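Side-chain contacts in dihydropteroate synthase (Xanthomonas albilineans, PDB 6Q62), which probably catalyses the condensation of para-aminobenzoate with 6-hydroxymethyl-7,8-dihydropterin diphosphate to give 7,8-dihydropteroate, a precursor of folate: residues P6-D9 with I14-L17; L17-V22 with V274-Q279; A44-G49 with I84-R89; L59-G64 with M118-Q123; A110-G115 with A135-P140. All coordinates share one frame; numbering follows the deposited sequence.

Contact 1 of 5, residues P6-D9 with I14-L17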
# COMPACT_ATOMS: atom_id res chain seq x y z
N PRO A 6 -14.02 -6.79 -19.41
CA PRO A 6 -14.78 -5.62 -19.88
C PRO A 6 -13.93 -4.67 -20.73
O PRO A 6 -12.78 -4.37 -20.42
CB PRO A 6 -15.29 -4.97 -18.59
CG PRO A 6 -15.31 -6.07 -17.58
CD PRO A 6 -14.10 -6.91 -17.93
N ARG A 7 -14.50 -4.26 -21.85
CA ARG A 7 -13.86 -3.36 -22.81
C ARG A 7 -14.82 -2.18 -22.93
O ARG A 7 -15.88 -2.30 -23.54
CB ARG A 7 -13.70 -4.10 -24.14
CG ARG A 7 -12.92 -3.34 -25.17
CD ARG A 7 -12.93 -4.06 -26.51
NE ARG A 7 -12.18 -3.30 -27.51
CZ ARG A 7 -12.69 -2.33 -28.26
NH1 ARG A 7 -13.97 -1.98 -28.13
NH2 ARG A 7 -11.93 -1.69 -29.13
N LEU A 8 -14.48 -1.05 -22.27
CA LEU A 8 -15.35 0.12 -22.28
C LEU A 8 -14.92 1.09 -23.35
O LEU A 8 -13.80 1.60 -23.32
CB LEU A 8 -15.40 0.82 -20.91
CG LEU A 8 -15.96 0.05 -19.73
CD1 LEU A 8 -15.62 0.75 -18.44
CD2 LEU A 8 -17.47 -0.10 -19.83
N ASP A 9 -15.83 1.36 -24.28
CA ASP A 9 -15.56 2.31 -25.34
C ASP A 9 -16.02 3.69 -24.84
O ASP A 9 -17.21 3.98 -24.80
CB ASP A 9 -16.32 1.89 -26.63
CG ASP A 9 -16.02 2.73 -27.85
OD1 ASP A 9 -15.47 3.83 -27.69
OD2 ASP A 9 -16.34 2.27 -28.97
N ILE A 14 -10.54 3.59 -25.61
CA ILE A 14 -10.81 2.29 -25.01
C ILE A 14 -10.19 2.12 -23.65
O ILE A 14 -8.99 2.30 -23.49
CB ILE A 14 -10.43 1.13 -25.97
CG1 ILE A 14 -10.90 1.39 -27.44
CG2 ILE A 14 -10.92 -0.22 -25.43
CD1 ILE A 14 -12.45 1.62 -27.68
N LEU A 15 -11.02 1.75 -22.68
CA LEU A 15 -10.60 1.44 -21.32
C LEU A 15 -10.78 -0.08 -21.17
O LEU A 15 -11.92 -0.57 -21.14
CB LEU A 15 -11.49 2.20 -20.30
CG LEU A 15 -11.19 1.97 -18.82
CD1 LEU A 15 -9.78 2.49 -18.46
CD2 LEU A 15 -12.26 2.62 -17.93
N THR A 16 -9.67 -0.83 -21.10
CA THR A 16 -9.72 -2.29 -20.98
C THR A 16 -9.57 -2.70 -19.52
O THR A 16 -8.53 -2.42 -18.91
CB THR A 16 -8.67 -2.95 -21.89
OG1 THR A 16 -8.77 -2.36 -23.19
CG2 THR A 16 -8.84 -4.47 -21.97
N LEU A 17 -10.59 -3.36 -18.97
CA LEU A 17 -10.57 -3.77 -17.57
C LEU A 17 -10.11 -5.21 -17.41
O LEU A 17 -10.78 -6.04 -16.78
CB LEU A 17 -11.92 -3.49 -16.86
CG LEU A 17 -12.46 -2.06 -17.02
CD1 LEU A 17 -13.80 -1.92 -16.34
CD2 LEU A 17 -11.51 -1.03 -16.43
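The guanidinium of Arg7 rides over Ile14, whose CG2 methyl sits 3.8 Å from the plane of one face and is displaced toward the rim of the group. A little further out, Arg7 NH2 passes 3.7 Å from Ile14 CD1. That same CD1 lies 3.7 Å from Asp9 CG, so one isoleucine serves as an apolar platform for a basic and an acidic group at once. Arg7 gets there because its CG is opposite the backbone N (chi1 -174°) and the chain then runs extended across the neighbouring strand. Asp9, for its part, turns OD1 to the backbone N of Gly12 in the connecting turn.

On the other face of the ribbon the chemistry is purely aliphatic. Leu8 and Leu15 lie side by side and point the same way, with Leu8 CD1 3.9 Å from Leu15 CD2; the same methyl also meets Leu17 CD1. Beyond the end of the strands, Pro6 crosses Leu17 at about a right angle. Between the faces, Leu8 and Leu15 form a hydrogen-bonded antiparallel pair, Leu8 N to Leu15 O at 2.8 Å and Leu15 N to Leu8 O at 2.9 Å, the latter almost perfectly straight. A further bond, from Leu17 N to Pro6 O at 2.8 Å, prolongs the ladder. This two-faced ribbon is a beta hairpin, packed by its leucines against a TIM barrel.

Contact 2 of 5, residues L17-V22 with V274-Q279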
# COMPACT_ATOMS: atom_id res chain seq x y z
N LEU A 17 -10.59 -3.36 -18.97
CA LEU A 17 -10.57 -3.77 -17.57
C LEU A 17 -10.11 -5.21 -17.41
O LEU A 17 -10.78 -6.04 -16.78
CB LEU A 17 -11.92 -3.49 -16.86
CG LEU A 17 -12.46 -2.06 -17.02
CD1 LEU A 17 -13.80 -1.92 -16.34
CD2 LEU A 17 -11.51 -1.03 -16.43
N ASP A 18 -8.95 -5.52 -18.01
CA ASP A 18 -8.30 -6.83 -17.91
C ASP A 18 -7.52 -6.91 -16.56
O ASP A 18 -7.03 -7.97 -16.16
CB ASP A 18 -7.37 -7.05 -19.12
CG ASP A 18 -6.23 -6.06 -19.27
OD1 ASP A 18 -6.44 -4.86 -18.98
OD2 ASP A 18 -5.14 -6.48 -19.69
N ARG A 19 -7.38 -5.77 -15.91
CA ARG A 19 -6.72 -5.61 -14.61
C ARG A 19 -7.27 -4.32 -13.98
O ARG A 19 -7.82 -3.49 -14.71
CB ARG A 19 -5.16 -5.54 -14.76
CG ARG A 19 -4.62 -4.37 -15.57
CD ARG A 19 -3.12 -4.42 -15.67
NE ARG A 19 -2.60 -3.55 -16.72
CZ ARG A 19 -1.97 -2.39 -16.52
NH1 ARG A 19 -1.79 -1.94 -15.28
NH2 ARG A 19 -1.52 -1.68 -17.54
N PRO A 20 -7.13 -4.10 -12.65
CA PRO A 20 -7.64 -2.84 -12.07
C PRO A 20 -6.99 -1.61 -12.70
O PRO A 20 -5.78 -1.58 -12.89
CB PRO A 20 -7.30 -2.95 -10.59
CG PRO A 20 -7.18 -4.42 -10.36
CD PRO A 20 -6.56 -4.97 -11.61
N ARG A 21 -7.81 -0.63 -13.04
CA ARG A 21 -7.40 0.61 -13.69
C ARG A 21 -7.57 1.78 -12.73
O ARG A 21 -8.37 1.70 -11.79
CB ARG A 21 -8.17 0.81 -15.00
CG ARG A 21 -7.95 -0.33 -16.01
CD ARG A 21 -6.61 -0.22 -16.70
NE ARG A 21 -6.32 -1.34 -17.59
CZ ARG A 21 -5.22 -1.44 -18.33
NH1 ARG A 21 -4.32 -0.46 -18.32
NH2 ARG A 21 -5.02 -2.49 -19.11
N VAL A 22 -6.79 2.83 -12.94
CA VAL A 22 -6.76 3.98 -12.06
C VAL A 22 -7.42 5.18 -12.66
O VAL A 22 -7.06 5.63 -13.77
CB VAL A 22 -5.31 4.28 -11.60
CG1 VAL A 22 -5.23 5.54 -10.73
CG2 VAL A 22 -4.74 3.07 -10.83
N VAL A 274 3.21 -3.74 -8.18
CA VAL A 274 3.86 -4.76 -7.36
C VAL A 274 2.91 -5.94 -7.21
O VAL A 274 3.31 -7.09 -7.41
CB VAL A 274 4.31 -4.20 -5.98
CG1 VAL A 274 4.87 -5.33 -5.09
CG2 VAL A 274 5.35 -3.09 -6.16
N TRP A 275 1.63 -5.66 -6.89
CA TRP A 275 0.63 -6.70 -6.73
C TRP A 275 0.44 -7.50 -8.02
O TRP A 275 0.41 -8.73 -7.94
CB TRP A 275 -0.69 -6.12 -6.22
CG TRP A 275 -1.82 -7.11 -6.24
CD1 TRP A 275 -1.92 -8.27 -5.53
CD2 TRP A 275 -3.03 -7.00 -7.00
NE1 TRP A 275 -3.11 -8.91 -5.83
CE2 TRP A 275 -3.82 -8.13 -6.71
CE3 TRP A 275 -3.51 -6.04 -7.89
CZ2 TRP A 275 -5.07 -8.34 -7.29
CZ3 TRP A 275 -4.76 -6.25 -8.46
CH2 TRP A 275 -5.52 -7.38 -8.16
N GLN A 276 0.38 -6.82 -9.19
CA GLN A 276 0.23 -7.51 -10.47
C GLN A 276 1.38 -8.52 -10.67
O GLN A 276 1.12 -9.63 -11.11
CB GLN A 276 0.20 -6.52 -11.64
CG GLN A 276 -1.17 -5.94 -11.95
CD GLN A 276 -2.16 -6.95 -12.49
OE1 GLN A 276 -1.96 -7.56 -13.55
NE2 GLN A 276 -3.26 -7.14 -11.78
N ALA A 277 2.63 -8.11 -10.39
CA ALA A 277 3.81 -9.00 -10.55
C ALA A 277 3.67 -10.25 -9.70
O ALA A 277 3.94 -11.35 -10.16
CB ALA A 277 5.09 -8.26 -10.17
N VAL A 278 3.22 -10.09 -8.45
CA VAL A 278 3.04 -11.18 -7.51
C VAL A 278 1.88 -12.09 -7.93
O VAL A 278 2.05 -13.31 -7.94
CB VAL A 278 2.85 -10.61 -6.08
CG1 VAL A 278 2.38 -11.67 -5.09
CG2 VAL A 278 4.14 -9.94 -5.60
N GLN A 279 0.74 -11.50 -8.30
CA GLN A 279 -0.46 -12.24 -8.71
C GLN A 279 -0.21 -13.04 -9.99
O GLN A 279 -0.84 -14.07 -10.19
CB GLN A 279 -1.64 -11.26 -8.89
CG GLN A 279 -2.97 -11.79 -8.37
CD GLN A 279 -4.15 -11.32 -9.19
OE1 GLN A 279 -4.01 -10.71 -10.26
NE2 GLN A 279 -5.34 -11.62 -8.70
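Pro20 and Trp275 supply the apolar part of this contact. The proline ring meets the indole at its edge, close to the ring plane, and the two side chains stand at about a right angle: Pro20 CG is 3.6 Å from Trp275 CZ3 and Pro20 CD 3.8 Å from the same carbon. One face of the indole has a polar neighbour from its own helix, Gln279 OE1, 3.9 Å above the plane and shifted toward the rim.

A second kind of contact sets an amide against aliphatic carbon. Gln276, bent at chi2 (-68°), presents its amide to the stem of Arg19, with Gln276 NE2 3.9 Å from Arg19 CB and Gln276 OE1 4.0 Å from Arg19 CD. These are van der Waals contacts, and the junction across the two segments is made without hydrogen bonding.

Nor is there an ionic link between the two segments. Within 17-22, Arg21 NH2 donates to Asp18 OD1 at 2.8 Å, in the guanidinium plane and onto the syn lone pair, while Arg21 NH1 forms a salt bridge with Asp58 outside it and NE binds Thr16 O. Arg21 NH1 also lies over a face of the Arg19 guanidinium; the two acids probably offset the cost of bringing these like charges together.

The chain here is about to enter strand 21-27, and its partner is the end of helix 265-279. Helix 242-254 closes in on both, with Ala253 touching Pro20 and Trp275, while Leu251 of the second subunit also packs on the indole.

Contact 3 of 5, residues A44-G49 with I84-R89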
# COMPACT_ATOMS: atom_id res chain seq x y z
N ALA A 44 -5.36 25.50 -13.62
CA ALA A 44 -4.81 24.67 -12.54
C ALA A 44 -5.36 23.21 -12.63
O ALA A 44 -4.62 22.26 -12.40
CB ALA A 44 -5.17 25.28 -11.19
N ALA A 45 -6.65 23.05 -12.97
CA ALA A 45 -7.27 21.72 -13.12
C ALA A 45 -6.68 20.98 -14.33
O ALA A 45 -6.38 19.76 -14.24
CB ALA A 45 -8.77 21.86 -13.27
N VAL A 46 -6.45 21.70 -15.43
CA VAL A 46 -5.87 21.10 -16.64
C VAL A 46 -4.45 20.64 -16.31
O VAL A 46 -4.13 19.48 -16.55
CB VAL A 46 -5.92 22.05 -17.86
CG1 VAL A 46 -5.09 21.53 -19.02
CG2 VAL A 46 -7.38 22.28 -18.30
N ALA A 47 -3.62 21.50 -15.71
CA ALA A 47 -2.26 21.11 -15.33
C ALA A 47 -2.28 19.89 -14.38
O ALA A 47 -1.45 18.98 -14.52
CB ALA A 47 -1.53 22.28 -14.68
N HIS A 48 -3.23 19.86 -13.43
CA HIS A 48 -3.34 18.71 -12.54
C HIS A 48 -3.69 17.41 -13.29
O HIS A 48 -3.05 16.38 -13.06
CB HIS A 48 -4.33 19.00 -11.39
CG HIS A 48 -4.33 17.94 -10.34
ND1 HIS A 48 -3.17 17.65 -9.62
CD2 HIS A 48 -5.32 17.14 -9.91
CE1 HIS A 48 -3.51 16.67 -8.79
NE2 HIS A 48 -4.78 16.32 -8.94
N GLY A 49 -4.66 17.47 -14.21
CA GLY A 49 -5.04 16.31 -15.01
C GLY A 49 -3.87 15.83 -15.87
O GLY A 49 -3.63 14.62 -15.96
N ILE A 84 -16.54 22.32 -18.57
CA ILE A 84 -16.41 22.27 -20.05
C ILE A 84 -15.04 22.74 -20.55
O ILE A 84 -14.44 22.02 -21.36
CB ILE A 84 -17.58 23.01 -20.76
CG1 ILE A 84 -18.95 22.42 -20.34
CG2 ILE A 84 -17.38 23.05 -22.31
CD1 ILE A 84 -19.10 20.89 -20.57
N PRO A 85 -14.48 23.89 -20.11
CA PRO A 85 -13.15 24.28 -20.64
C PRO A 85 -12.07 23.26 -20.26
O PRO A 85 -11.14 23.03 -21.03
CB PRO A 85 -12.91 25.65 -20.01
CG PRO A 85 -14.22 26.11 -19.50
CD PRO A 85 -15.00 24.89 -19.16
N VAL A 86 -12.20 22.62 -19.08
CA VAL A 86 -11.23 21.60 -18.64
C VAL A 86 -11.30 20.36 -19.54
O VAL A 86 -10.26 19.87 -19.99
CB VAL A 86 -11.41 21.25 -17.14
CG1 VAL A 86 -10.51 20.08 -16.70
CG2 VAL A 86 -11.13 22.49 -16.30
N ILE A 87 -12.52 19.88 -19.83
CA ILE A 87 -12.69 18.74 -20.74
C ILE A 87 -12.14 19.09 -22.14
O ILE A 87 -11.41 18.29 -22.72
CB ILE A 87 -14.18 18.31 -20.81
CG1 ILE A 87 -14.62 17.72 -19.45
CG2 ILE A 87 -14.42 17.29 -21.94
CD1 ILE A 87 -16.09 17.67 -19.23
N GLU A 88 -12.45 20.30 -22.66
CA GLU A 88 -11.99 20.69 -24.01
C GLU A 88 -10.46 20.67 -24.09
O GLU A 88 -9.88 20.15 -25.05
CB GLU A 88 -12.54 22.08 -24.39
CG GLU A 88 -14.05 22.08 -24.60
CD GLU A 88 -14.70 23.42 -24.88
OE1 GLU A 88 -14.14 24.45 -24.45
OE2 GLU A 88 -15.79 23.43 -25.50
N ARG A 89 -9.80 21.19 -23.05
CA ARG A 89 -8.33 21.22 -23.02
C ARG A 89 -7.73 19.84 -22.81
O ARG A 89 -6.79 19.47 -23.52
CB ARG A 89 -7.84 22.22 -21.97
CG ARG A 89 -7.96 23.67 -22.44
CD ARG A 89 -8.24 24.61 -21.28
NE ARG A 89 -8.26 26.03 -21.70
CZ ARG A 89 -9.31 26.67 -22.19
NH1 ARG A 89 -10.47 26.05 -22.35
NH2 ARG A 89 -9.21 27.95 -22.54
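Val46 is pressed into helix 84-89 between Val86 and Arg89, and here the packing is tight. Its CG2 methyl lies 3.7 Å from Arg89 CB, 3.9 Å from Arg89 CD and 3.9 Å from Val86 CA, so it touches both backbone and side-chain carbon of the facing turn. Val46 CG1, anti to the backbone N (chi1 169°), lies 4.1 Å from Arg89 CB. One residue earlier, Ala45 CB rests 3.9 Å from Val86 CG2, a small residue meeting a branched one on the side nearer the barrel wall. There Val86 also packs on Ile62 of strand 59-63.

The outer side is looser. Only the aliphatic part of Arg89, through CB and CD, takes part; its bent chain crosses Val46 at about a right angle and leads the guanidinium away into an exposed position. The guanidinium comes back over its own helix, where Arg89 NH1 makes only a weak bond to Pro85 O, 3.4 Å long and lying in the guanidinium plane. Val42, a turn before Val46, extends the apolar cover over Pro85, Val86 and Arg89.

The axes of the short segments come within 9.4 Å and cross at -39°, both running in the same general direction. Two successive outer helices separated in sequence by a barrel strand, packed side by side through small aliphatic residues, are what the alternating beta/alpha order of a TIM barrel produces.

Contact 4 of 5, residues L59-G64 with M118-Q123. With 6GU (6-chloroguanine), chain E.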
# COMPACT_ATOMS: atom_id res chain seq x y z
N LEU A 59 -7.58 6.86 -16.69
CA LEU A 59 -8.70 7.74 -17.02
C LEU A 59 -8.74 8.88 -16.01
O LEU A 59 -8.11 8.78 -14.94
CB LEU A 59 -10.00 6.88 -17.09
N LEU A 60 -9.33 10.00 -16.40
CA LEU A 60 -9.45 11.17 -15.54
C LEU A 60 -10.92 11.46 -15.27
O LEU A 60 -11.72 11.40 -16.19
CB LEU A 60 -8.79 12.39 -16.18
CG LEU A 60 -7.29 12.24 -16.51
CD1 LEU A 60 -6.78 13.50 -17.21
CD2 LEU A 60 -6.45 11.97 -15.24
N ASP A 61 -11.27 11.75 -14.02
CA ASP A 61 -12.64 12.06 -13.64
C ASP A 61 -12.68 13.55 -13.32
O ASP A 61 -12.12 13.98 -12.31
CB ASP A 61 -13.05 11.26 -12.42
CG ASP A 61 -14.52 11.36 -12.09
OD1 ASP A 61 -15.35 11.32 -13.03
OD2 ASP A 61 -14.86 11.48 -10.88
N ILE A 62 -13.37 14.33 -14.15
CA ILE A 62 -13.41 15.80 -14.06
C ILE A 62 -14.74 16.20 -13.42
O ILE A 62 -15.80 15.87 -13.95
CB ILE A 62 -13.25 16.40 -15.49
CG1 ILE A 62 -11.90 15.94 -16.10
CG2 ILE A 62 -13.33 17.94 -15.46
CD1 ILE A 62 -11.87 15.93 -17.61
N GLY A 63 -14.67 16.87 -12.28
CA GLY A 63 -15.88 17.28 -11.56
C GLY A 63 -15.83 18.72 -11.14
O GLY A 63 -14.77 19.21 -10.74
N GLY A 64 -16.97 19.40 -11.22
CA GLY A 64 -17.02 20.81 -10.83
C GLY A 64 -17.87 21.06 -9.60
O GLY A 64 -18.10 22.22 -9.26
N MET A 118 -17.35 9.26 -20.63
CA MET A 118 -17.95 8.46 -19.56
C MET A 118 -18.61 9.44 -18.62
O MET A 118 -18.15 10.59 -18.51
CB MET A 118 -16.85 7.63 -18.81
CG MET A 118 -17.34 6.96 -17.52
SD MET A 118 -16.00 6.11 -16.61
CE MET A 118 -15.59 4.85 -17.77
N ILE A 119 -19.64 8.99 -17.94
CA ILE A 119 -20.37 9.79 -16.95
C ILE A 119 -20.25 9.08 -15.63
O ILE A 119 -20.49 7.87 -15.55
CB ILE A 119 -21.86 10.01 -17.37
CG1 ILE A 119 -21.90 10.89 -18.64
CG2 ILE A 119 -22.69 10.66 -16.23
CD1 ILE A 119 -23.16 10.76 -19.48
N ASN A 120 -19.85 9.82 -14.59
CA ASN A 120 -19.74 9.25 -13.24
C ASN A 120 -20.81 9.96 -12.44
O ASN A 120 -20.67 11.13 -12.12
CB ASN A 120 -18.32 9.47 -12.68
CG ASN A 120 -18.27 9.17 -11.21
OD1 ASN A 120 -19.07 8.39 -10.72
ND2 ASN A 120 -17.35 9.80 -10.49
N ASP A 121 -21.89 9.25 -12.15
CA ASP A 121 -23.04 9.86 -11.48
C ASP A 121 -23.28 9.40 -10.05
O ASP A 121 -23.79 8.31 -9.83
CB ASP A 121 -24.29 9.66 -12.33
CG ASP A 121 -25.52 10.40 -11.83
OD1 ASP A 121 -25.42 11.11 -10.81
OD2 ASP A 121 -26.58 10.26 -12.45
N VAL A 122 -23.01 10.29 -9.09
CA VAL A 122 -23.21 10.04 -7.67
C VAL A 122 -24.69 9.76 -7.34
O VAL A 122 -24.96 9.15 -6.30
CB VAL A 122 -22.61 11.14 -6.74
CG1 VAL A 122 -21.09 11.21 -6.86
CG2 VAL A 122 -23.25 12.52 -6.99
N GLN A 123 -25.62 10.21 -8.21
CA GLN A 123 -27.06 9.99 -8.02
C GLN A 123 -27.60 8.77 -8.77
O GLN A 123 -28.81 8.52 -8.72
CB GLN A 123 -27.83 11.27 -8.39
CG GLN A 123 -27.77 12.30 -7.28
CD GLN A 123 -28.73 11.95 -6.16
OE1 GLN A 123 -28.33 11.64 -5.04
NE2 GLN A 123 -30.03 11.97 -6.45
CL6 6GU E . -16.36 7.13 -4.05
N1 6GU E . -17.20 7.25 -6.38
C2 6GU E . -17.64 8.00 -7.47
N2 6GU E . -18.12 7.27 -8.47
N3 6GU E . -17.65 9.38 -7.56
C4 6GU E . -17.18 10.01 -6.42
C5 6GU E . -16.74 9.32 -5.27
C6 6GU E . -16.78 7.96 -5.36
N7 6GU E . -16.35 10.24 -4.30
C8 6GU E . -16.59 11.48 -4.90
N9 6GU E . -17.08 11.37 -6.17
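Asp61 and Asn120 meet at the pterin pocket of the TIM barrel, with Asn120 lining it and Asp61 behind it, their side chains crossing at about a right angle over the intervening strand 98-101. The link is one bond, Asn120 ND2 to Asp61 OD2, 3.0 Å long with an N-H...O angle of 149°. It lies in the amide plane but comes to the carboxylate oxygen from above the carboxylate plane, and the two flat groups are turned 45° against each other.

The same amide, carried to the ligand by a CG that stands anti to the backbone N, grips 6-chloroguanine with both its ends. Asn120 OD1 accepts from the ligand N2 at 2.7 Å in an almost straight line (177°), and Asn120 ND2 donates to the ligand N3 at 3.0 Å. One carboxamide thus reads an adjacent donor and acceptor on the purine edge, while Val122 CG1 adds an apolar touch 4.0 Å from N3. Beyond Asn120 the backbone turns away in an Asx turn, Asp121 OD1 receiving Gln123 N at 2.8 Å.

Asp61 is held from further sides: Ser99 OG bonds to OD1, and Arg261 NE forms a salt bridge with OD2. Asp190 and Lys226 supply further hydrogen bonds to the ligand.

With ND2 engaged by both Asp61 and N3, the amide cannot flip without losing its partners, so Asp61 acts as a second-shell residue that fixes which end of Asn120 is donor and which acceptor. That polarity is matched to a 2-amino group beside a ring nitrogen, consistent with recognition of the pterin substrate.

Contact 5 of 5, residues A110-G115 with A135-P140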
# COMPACT_ATOMS: atom_id res chain seq x y z
N ALA A 110 -23.62 18.31 -22.36
CA ALA A 110 -22.61 19.30 -22.74
C ALA A 110 -21.19 18.74 -22.61
O ALA A 110 -20.34 18.98 -23.47
CB ALA A 110 -22.75 20.57 -21.90
N ALA A 111 -20.94 17.95 -21.56
CA ALA A 111 -19.61 17.37 -21.33
C ALA A 111 -19.25 16.35 -22.41
O ALA A 111 -18.14 16.41 -22.92
CB ALA A 111 -19.54 16.74 -19.96
N VAL A 112 -20.21 15.49 -22.80
CA VAL A 112 -19.97 14.53 -23.88
C VAL A 112 -19.74 15.25 -25.21
O VAL A 112 -18.82 14.90 -25.93
CB VAL A 112 -21.04 13.43 -23.95
CG1 VAL A 112 -20.86 12.55 -25.19
CG2 VAL A 112 -21.01 12.57 -22.69
N ALA A 113 -20.51 16.33 -25.49
CA ALA A 113 -20.29 17.09 -26.73
C ALA A 113 -18.91 17.73 -26.73
O ALA A 113 -18.29 17.82 -27.79
CB ALA A 113 -21.35 18.17 -26.89
N ALA A 114 -18.39 18.09 -25.54
CA ALA A 114 -17.07 18.69 -25.36
C ALA A 114 -15.91 17.67 -25.40
O ALA A 114 -14.76 18.07 -25.49
CB ALA A 114 -17.04 19.46 -24.03
N GLY A 115 -16.22 16.37 -25.33
CA GLY A 115 -15.20 15.34 -25.40
C GLY A 115 -15.17 14.29 -24.31
O GLY A 115 -14.34 13.38 -24.39
N ALA A 135 -28.90 7.23 -22.16
CA ALA A 135 -29.38 6.35 -23.23
C ALA A 135 -29.04 6.97 -24.60
O ALA A 135 -28.54 6.26 -25.47
CB ALA A 135 -30.87 6.11 -23.10
N ASP A 136 -29.20 8.31 -24.76
CA ASP A 136 -28.88 9.03 -26.00
C ASP A 136 -27.41 9.14 -26.26
O ASP A 136 -26.96 9.13 -27.42
CB ASP A 136 -29.42 10.47 -25.92
CG ASP A 136 -30.91 10.67 -26.14
OD1 ASP A 136 -31.59 9.68 -26.46
OD2 ASP A 136 -31.39 11.83 -25.98
N LEU A 137 -26.62 9.39 -25.20
CA LEU A 137 -25.20 9.65 -25.36
C LEU A 137 -24.35 8.43 -25.69
O LEU A 137 -23.27 8.60 -26.26
CB LEU A 137 -24.65 10.38 -24.13
CG LEU A 137 -25.21 11.81 -23.94
CD1 LEU A 137 -24.97 12.33 -22.53
CD2 LEU A 137 -24.68 12.78 -25.02
N ARG A 138 -24.80 7.23 -25.34
CA ARG A 138 -24.11 5.97 -25.64
C ARG A 138 -22.67 5.94 -25.10
O ARG A 138 -21.73 5.56 -25.81
CB ARG A 138 -24.18 5.63 -27.15
CG ARG A 138 -25.61 5.51 -27.66
CD ARG A 138 -25.64 4.82 -29.01
NE ARG A 138 -26.88 5.07 -29.74
CZ ARG A 138 -28.00 4.37 -29.58
NH1 ARG A 138 -28.07 3.40 -28.68
NH2 ARG A 138 -29.08 4.67 -30.30
N VAL A 139 -22.49 6.40 -23.87
CA VAL A 139 -21.20 6.37 -23.20
C VAL A 139 -21.34 5.51 -21.93
O VAL A 139 -22.44 5.43 -21.37
CB VAL A 139 -20.65 7.81 -22.82
CG1 VAL A 139 -20.28 8.63 -24.05
CG2 VAL A 139 -21.63 8.57 -21.93
N PRO A 140 -20.21 4.98 -21.38
CA PRO A 140 -20.31 4.25 -20.12
C PRO A 140 -20.77 5.16 -18.98
O PRO A 140 -20.52 6.37 -19.00
CB PRO A 140 -18.87 3.76 -19.87
CG PRO A 140 -18.23 3.73 -21.27
CD PRO A 140 -18.86 4.91 -21.96
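Val112 faces Leu137 and Val139 in different ways. Against Leu137 it slides past in the opposite direction, so that the leucine methyl CD2 lies alongside the valine, 3.8 Å from both Val112 CB and Val112 CG1, while Leu137 CD1 comes 4.0 Å from Val112 CG2. Against Val139 it stands tip to tip, each prong of one fork meeting a prong of the other: Val112 CG1 is 4.1 Å from Val139 CG1, and Val112 CG2 is equally far from Val139 CG2. With CG1 anti to the backbone N (chi1 173°), both methyls of Val112 face the other segment and each is used twice.

The backbone makes this double approach possible. Arg138 leaves helix 130-137 with a positive phi of 56°, and the turn it makes lets Leu137 and Val139 bear on the same partner while the arginine side chain leads off. On the facing side, helix 105-114 ends two residues after Val112, in a Schellman motif at Gly115, whose N bonds to Val112 O at 3.0 Å. A salt bridge between Asp136 and Arg109 adds a polar tie between the same two helices.

Beneath the three aliphatic residues runs strand 118-121, whose Ile119 touches Leu137 and Val139 and pairs through its backbone with Pro140. The other flank of helix 105-114, with Ala110 and Ala111, leans on helix 76-93, and Pro140 meets Leu8 and Cys10 of strand 7-10.

Contact 4 is the innermost, and the one of the five built on a hydrogen bond between side chains. Contacts 3, buried, and 5, partly buried, lie in the outer helical layer and use aliphatic packing; Ile62 and Ile119, on the strands of contact 4, support them, while Ile84 and Ile87 join them through Ala110 and Ala111. Contacts 1 and 2 are partly exposed, share Leu17, and mix charged groups with apolar packing; Arg21 binds Thr16 O between them. Contact 1 reaches the barrel through Met118 of strand 118-121 and Pro140 of the loop before strand 141-144, whereas contact 2 closes the longest sequence span, enclosing contacts 3, 4 and 5.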